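Local coordinates for protein uncharacterized esterase YxiM (Bacillus subtilis, PDB 2O14) that probably acts as a hydrolase of the GDSL lipolytic family, an esterase-like enzyme whose substrate is not characterised, at residues 310-322 with 350-364. Numbering follows the deposited sequence.
Sequences TYLIDLNVLSSAY and ALARLAVQELKRQGI
L354 fits as a knob into the hole formed by L315, L318, S319 and Y322 of helix 315-322: its CD1 lies 3.7 Å from S319 CA, while its CB meets L315 CD1. The short helical segments cross at 120°, with axes 10.0 Å apart at closest approach. L351 CD2 extends this apolar layer, touching S319 CB and L315 CG. I313 CD1 wedges between the aliphatic part of E358 and L359; its 3.4 Å separation from L359 CD2 is unusually tight. On the other flank of E358, L318 CD1 lies 3.5 Å from E358 CG.

I364 lies over one face of the Y311 ring, I364 CG1 4.1 Å from its centroid, an off-centre CH-pi contact. R353 NH2 sits over one face of the Y322 ring, offset toward the rim. R353 CZ lies 5.0 Å from that ring's centroid, so any cation-pi attraction is at most weak; the guanidinium and ring planes are 64° apart.

Within the 350-364 segment, R361 forms a side-on salt bridge, R361 NE to E358 OE1 and R361 NH2 to E358 OE2 (2.7 Å). It holds the carboxylate whose CG packs on I313 and L318, and probably stabilises the carboxylate's charge. A water bridges the segments, accepting from the backbone N of D314 (2.9 Å), the N-cap residue of helix 315-326, and donating weakly to E358 OE2.

Positive phi at G363, with bonds G363 N to K360 O and I364 N to L359 O, marks a Schellman motif that turns I364 to Y311. Helix 345-361 thus packs against edge strand 311-313 of the five-stranded parallel sheet and the following helix, an alpha/beta arrangement characteristic of the SGNH-hydrolase fold.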
loop_
_atom_site.group_PDB
_atom_site.type_symbol
_atom_site.label_atom_id
_atom_site.label_comp_id
_atom_site.label_asym_id
_atom_site.label_seq_id
_atom_site.Cartn_x
_atom_site.Cartn_y
_atom_site.Cartn_z
ATOM N N THR A 310 12.121 -15.702 11.167
ATOM C CA THR A 310 11.016 -15.281 10.320
ATOM C C THR A 310 11.005 -16.189 9.096
ATOM O O THR A 310 11.947 -16.950 8.881
ATOM C CB THR A 310 11.197 -13.834 9.832
ATOM O OG1 THR A 310 12.256 -13.783 8.865
ATOM C CG2 THR A 310 11.543 -12.917 10.998
ATOM N N TYR A 311 9.934 -16.131 8.309
ATOM C CA TYR A 311 9.862 -16.920 7.088
ATOM C C TYR A 311 10.720 -16.152 6.089
ATOM O O TYR A 311 10.929 -14.945 6.249
ATOM C CB TYR A 311 8.419 -17.021 6.592
ATOM C CG TYR A 311 7.553 -17.929 7.434
ATOM C CD1 TYR A 311 7.775 -19.305 7.465
ATOM C CD2 TYR A 311 6.523 -17.413 8.213
ATOM C CE1 TYR A 311 6.988 -20.145 8.253
ATOM C CE2 TYR A 311 5.730 -18.242 9.007
ATOM C CZ TYR A 311 5.967 -19.604 9.023
ATOM O OH TYR A 311 5.186 -20.423 9.807
ATOM N N LEU A 312 11.218 -16.835 5.067
ATOM C CA LEU A 312 12.079 -16.183 4.087
ATOM C C LEU A 312 11.871 -16.649 2.655
ATOM O O LEU A 312 11.880 -17.854 2.369
ATOM C CB LEU A 312 13.553 -16.399 4.460
ATOM C CG LEU A 312 14.596 -15.876 3.466
ATOM C CD1 LEU A 312 14.658 -14.358 3.542
ATOM C CD2 LEU A 312 15.963 -16.476 3.788
ATOM N N ILE A 313 11.685 -15.680 1.762
ATOM C CA ILE A 313 11.522 -15.944 0.339
ATOM C C ILE A 313 12.764 -15.321 -0.277
ATOM O O ILE A 313 12.917 -14.098 -0.254
ATOM C CB ILE A 313 10.290 -15.230 -0.258
ATOM C CG1 ILE A 313 9.015 -15.664 0.466
ATOM C CG2 ILE A 313 10.179 -15.551 -1.742
ATOM C CD1 ILE A 313 8.690 -17.127 0.312
ATOM N N ASP A 314 13.661 -16.148 -0.803
ATOM C CA ASP A 314 14.881 -15.624 -1.411
ATOM C C ASP A 314 14.571 -15.264 -2.854
ATOM O O ASP A 314 15.133 -15.841 -3.789
ATOM C CB ASP A 314 15.999 -16.669 -1.372
ATOM C CG ASP A 314 17.378 -16.044 -1.366
ATOM O OD1 ASP A 314 17.534 -14.921 -1.897
ATOM O OD2 ASP A 314 18.312 -16.681 -0.837
ATOM N N LEU A 315 13.673 -14.302 -3.033
ATOM C CA LEU A 315 13.268 -13.881 -4.366
ATOM C C LEU A 315 14.456 -13.468 -5.233
ATOM O O LEU A 315 14.398 -13.558 -6.459
ATOM C CB LEU A 315 12.262 -12.736 -4.260
ATOM C CG LEU A 315 11.392 -12.464 -5.486
ATOM C CD1 LEU A 315 10.710 -13.751 -5.929
ATOM C CD2 LEU A 315 10.356 -11.395 -5.140
ATOM N N ASN A 316 15.534 -13.021 -4.599
ATOM C CA ASN A 316 16.726 -12.613 -5.335
ATOM C C ASN A 316 17.232 -13.787 -6.182
ATOM O O ASN A 316 17.473 -13.650 -7.387
ATOM C CB ASN A 316 17.824 -12.179 -4.359
ATOM C CG ASN A 316 19.062 -11.643 -5.068
ATOM O OD1 ASN A 316 19.151 -10.453 -5.389
ATOM N ND2 ASN A 316 20.021 -12.522 -5.319
ATOM N N VAL A 317 17.389 -14.940 -5.537
ATOM C CA VAL A 317 17.873 -16.137 -6.208
ATOM C C VAL A 317 16.805 -16.791 -7.083
ATOM O O VAL A 317 17.076 -17.171 -8.224
ATOM C CB VAL A 317 18.382 -17.170 -5.187
ATOM C CG1 VAL A 317 18.842 -18.438 -5.909
ATOM C CG2 VAL A 317 19.520 -16.566 -4.375
ATOM N N LEU A 318 15.596 -16.922 -6.552
ATOM C CA LEU A 318 14.518 -17.532 -7.314
ATOM C C LEU A 318 14.255 -16.751 -8.597
ATOM O O LEU A 318 14.082 -17.344 -9.659
ATOM C CB LEU A 318 13.239 -17.614 -6.474
ATOM C CG LEU A 318 13.306 -18.510 -5.231
ATOM C CD1 LEU A 318 12.038 -18.344 -4.394
ATOM C CD2 LEU A 318 13.475 -19.961 -5.659
ATOM N N SER A 319 14.231 -15.423 -8.511
ATOM C CA SER A 319 13.987 -14.619 -9.706
ATOM C C SER A 319 15.159 -14.714 -10.679
ATOM O O SER A 319 14.957 -14.753 -11.892
ATOM C CB SER A 319 13.727 -13.150 -9.345
ATOM O OG SER A 319 14.879 -12.538 -8.793
ATOM N N SER A 320 16.380 -14.749 -10.151
ATOM C CA SER A 320 17.560 -14.858 -11.009
ATOM C C SER A 320 17.520 -16.176 -11.780
ATOM O O SER A 320 17.902 -16.232 -12.951
ATOM C CB SER A 320 18.848 -14.776 -10.182
ATOM O OG SER A 320 19.128 -13.434 -9.807
ATOM N N ALA A 321 17.051 -17.237 -11.125
ATOM C CA ALA A 321 16.955 -18.538 -11.778
ATOM C C ALA A 321 15.964 -18.431 -12.939
ATOM O O ALA A 321 16.193 -18.977 -14.019
ATOM C CB ALA A 321 16.493 -19.603 -10.779
ATOM N N TYR A 322 14.868 -17.712 -12.718
ATOM C CA TYR A 322 13.863 -17.540 -13.760
ATOM C C TYR A 322 14.390 -16.696 -14.920
ATOM O O TYR A 322 14.111 -16.991 -16.084
ATOM C CB TYR A 322 12.600 -16.896 -13.186
ATOM C CG TYR A 322 11.514 -16.685 -14.212
ATOM C CD1 TYR A 322 11.155 -15.404 -14.624
ATOM C CD2 TYR A 322 10.848 -17.768 -14.778
ATOM C CE1 TYR A 322 10.157 -15.205 -15.577
ATOM C CE2 TYR A 322 9.849 -17.582 -15.732
ATOM C CZ TYR A 322 9.509 -16.297 -16.125
ATOM O OH TYR A 322 8.519 -16.114 -17.065
ATOM N N ALA A 350 5.425 -11.973 -12.621
ATOM C CA ALA A 350 6.265 -13.162 -12.506
ATOM C C ALA A 350 6.909 -13.224 -11.119
ATOM O O ALA A 350 7.061 -14.299 -10.537
ATOM C CB ALA A 350 7.343 -13.154 -13.587
ATOM N N LEU A 351 7.292 -12.064 -10.595
ATOM C CA LEU A 351 7.900 -12.004 -9.271
ATOM C C LEU A 351 6.893 -12.463 -8.219
ATOM O O LEU A 351 7.234 -13.218 -7.307
ATOM C CB LEU A 351 8.365 -10.578 -8.959
ATOM C CG LEU A 351 9.617 -10.090 -9.697
ATOM C CD1 LEU A 351 9.861 -8.614 -9.407
ATOM C CD2 LEU A 351 10.804 -10.916 -9.252
ATOM N N ALA A 352 5.650 -12.011 -8.354
ATOM C CA ALA A 352 4.603 -12.384 -7.410
ATOM C C ALA A 352 4.356 -13.885 -7.492
ATOM O O ALA A 352 4.183 -14.550 -6.473
ATOM C CB ALA A 352 3.313 -11.617 -7.720
ATOM N N ARG A 353 4.337 -14.401 -8.717
ATOM C CA ARG A 353 4.122 -15.820 -8.974
ATOM C C ARG A 353 5.192 -16.638 -8.267
ATOM O O ARG A 353 4.892 -17.603 -7.563
ATOM C CB ARG A 353 4.175 -16.074 -10.483
ATOM C CG ARG A 353 3.937 -17.513 -10.908
ATOM C CD ARG A 353 3.903 -17.630 -12.437
ATOM N NE ARG A 353 5.187 -17.297 -13.054
ATOM C CZ ARG A 353 6.302 -18.004 -12.887
ATOM N NH1 ARG A 353 6.298 -19.090 -12.121
ATOM N NH2 ARG A 353 7.427 -17.624 -13.480
ATOM N N LEU A 354 6.446 -16.246 -8.459
ATOM C CA LEU A 354 7.566 -16.936 -7.831
ATOM C C LEU A 354 7.466 -16.882 -6.312
ATOM O O LEU A 354 7.720 -17.877 -5.627
ATOM C CB LEU A 354 8.892 -16.309 -8.274
ATOM C CG LEU A 354 9.281 -16.518 -9.742
ATOM C CD1 LEU A 354 10.477 -15.648 -10.100
ATOM C CD2 LEU A 354 9.587 -17.996 -9.969
ATOM N N ALA A 355 7.097 -15.717 -5.789
ATOM C CA ALA A 355 6.978 -15.532 -4.352
ATOM C C ALA A 355 5.995 -16.519 -3.737
ATOM O O ALA A 355 6.324 -17.214 -2.778
ATOM C CB ALA A 355 6.551 -14.094 -4.040
ATOM N N VAL A 356 4.789 -16.582 -4.289
ATOM C CA VAL A 356 3.761 -17.484 -3.769
ATOM C C VAL A 356 4.128 -18.955 -3.987
ATOM O O VAL A 356 3.875 -19.804 -3.127
ATOM C CB VAL A 356 2.387 -17.175 -4.409
ATOM C CG1 VAL A 356 1.350 -18.176 -3.938
ATOM C CG2 VAL A 356 1.952 -15.759 -4.031
ATOM N N GLN A 357 4.729 -19.252 -5.135
ATOM C CA GLN A 357 5.153 -20.614 -5.443
ATOM C C GLN A 357 6.132 -21.075 -4.363
ATOM O O GLN A 357 6.145 -22.240 -3.971
ATOM C CB GLN A 357 5.838 -20.652 -6.812
ATOM C CG GLN A 357 6.530 -21.965 -7.128
ATOM C CD GLN A 357 7.285 -21.927 -8.447
ATOM O OE1 GLN A 357 6.695 -21.727 -9.511
ATOM N NE2 GLN A 357 8.596 -22.116 -8.380
ATOM N N GLU A 358 6.946 -20.142 -3.885
ATOM C CA GLU A 358 7.930 -20.429 -2.852
ATOM C C GLU A 358 7.252 -20.636 -1.496
ATOM O O GLU A 358 7.651 -21.510 -0.720
ATOM C CB GLU A 358 8.936 -19.277 -2.778
ATOM C CG GLU A 358 10.021 -19.428 -1.723
ATOM C CD GLU A 358 10.804 -20.718 -1.858
ATOM O OE1 GLU A 358 10.787 -21.316 -2.959
ATOM O OE2 GLU A 358 11.447 -21.125 -0.865
ATOM N N LEU A 359 6.230 -19.831 -1.214
ATOM C CA LEU A 359 5.500 -19.941 0.046
ATOM C C LEU A 359 4.817 -21.303 0.125
ATOM O O LEU A 359 4.735 -21.911 1.192
ATOM C CB LEU A 359 4.457 -18.821 0.166
ATOM C CG LEU A 359 4.994 -17.397 0.364
ATOM C CD1 LEU A 359 3.872 -16.387 0.190
ATOM C CD2 LEU A 359 5.617 -17.270 1.741
ATOM N N LYS A 360 4.335 -21.781 -1.016
ATOM C CA LYS A 360 3.672 -23.074 -1.067
ATOM C C LYS A 360 4.686 -24.201 -0.894
ATOM O O LYS A 360 4.410 -25.196 -0.221
ATOM C CB LYS A 360 2.921 -23.226 -2.389
ATOM C CG LYS A 360 1.776 -22.235 -2.541
ATOM C CD LYS A 360 1.008 -22.438 -3.839
ATOM C CE LYS A 360 -0.111 -21.412 -3.974
ATOM N NZ LYS A 360 -0.834 -21.534 -5.271
ATOM N N ARG A 361 5.863 -24.039 -1.490
ATOM C CA ARG A 361 6.907 -25.052 -1.381
ATOM C C ARG A 361 7.325 -25.248 0.074
ATOM O O ARG A 361 7.670 -26.359 0.483
ATOM C CB ARG A 361 8.133 -24.653 -2.201
ATOM C CG ARG A 361 9.229 -25.711 -2.218
ATOM C CD ARG A 361 10.504 -25.159 -2.828
ATOM N NE ARG A 361 11.128 -24.173 -1.951
ATOM C CZ ARG A 361 11.789 -24.475 -0.840
ATOM N NH1 ARG A 361 11.917 -25.743 -0.467
ATOM N NH2 ARG A 361 12.319 -23.510 -0.102
ATOM N N GLN A 362 7.299 -24.167 0.852
ATOM C CA GLN A 362 7.678 -24.240 2.258
ATOM C C GLN A 362 6.501 -24.672 3.126
ATOM O O GLN A 362 6.654 -24.877 4.330
ATOM C CB GLN A 362 8.193 -22.887 2.753
ATOM C CG GLN A 362 9.411 -22.364 2.019
ATOM C CD GLN A 362 10.055 -21.195 2.741
ATOM O OE1 GLN A 362 10.888 -20.484 2.178
ATOM N NE2 GLN A 362 9.679 -20.999 4.000
ATOM N N GLY A 363 5.330 -24.801 2.510
ATOM C CA GLY A 363 4.146 -25.208 3.246
ATOM C C GLY A 363 3.708 -24.199 4.293
ATOM O O GLY A 363 3.175 -24.570 5.338
ATOM N N ILE A 364 3.926 -22.918 4.021
ATOM C CA ILE A 364 3.540 -21.878 4.964
ATOM C C ILE A 364 2.019 -21.747 5.036
ATOM O O ILE A 364 1.346 -21.563 4.022
ATOM C CB ILE A 364 4.181 -20.538 4.579
ATOM C CG1 ILE A 364 5.702 -20.643 4.754
ATOM C CG2 ILE A 364 3.618 -19.417 5.438
ATOM C CD1 ILE A 364 6.463 -19.440 4.270
HETATM O O HOH W 1 13.445 -19.021 -0.617
#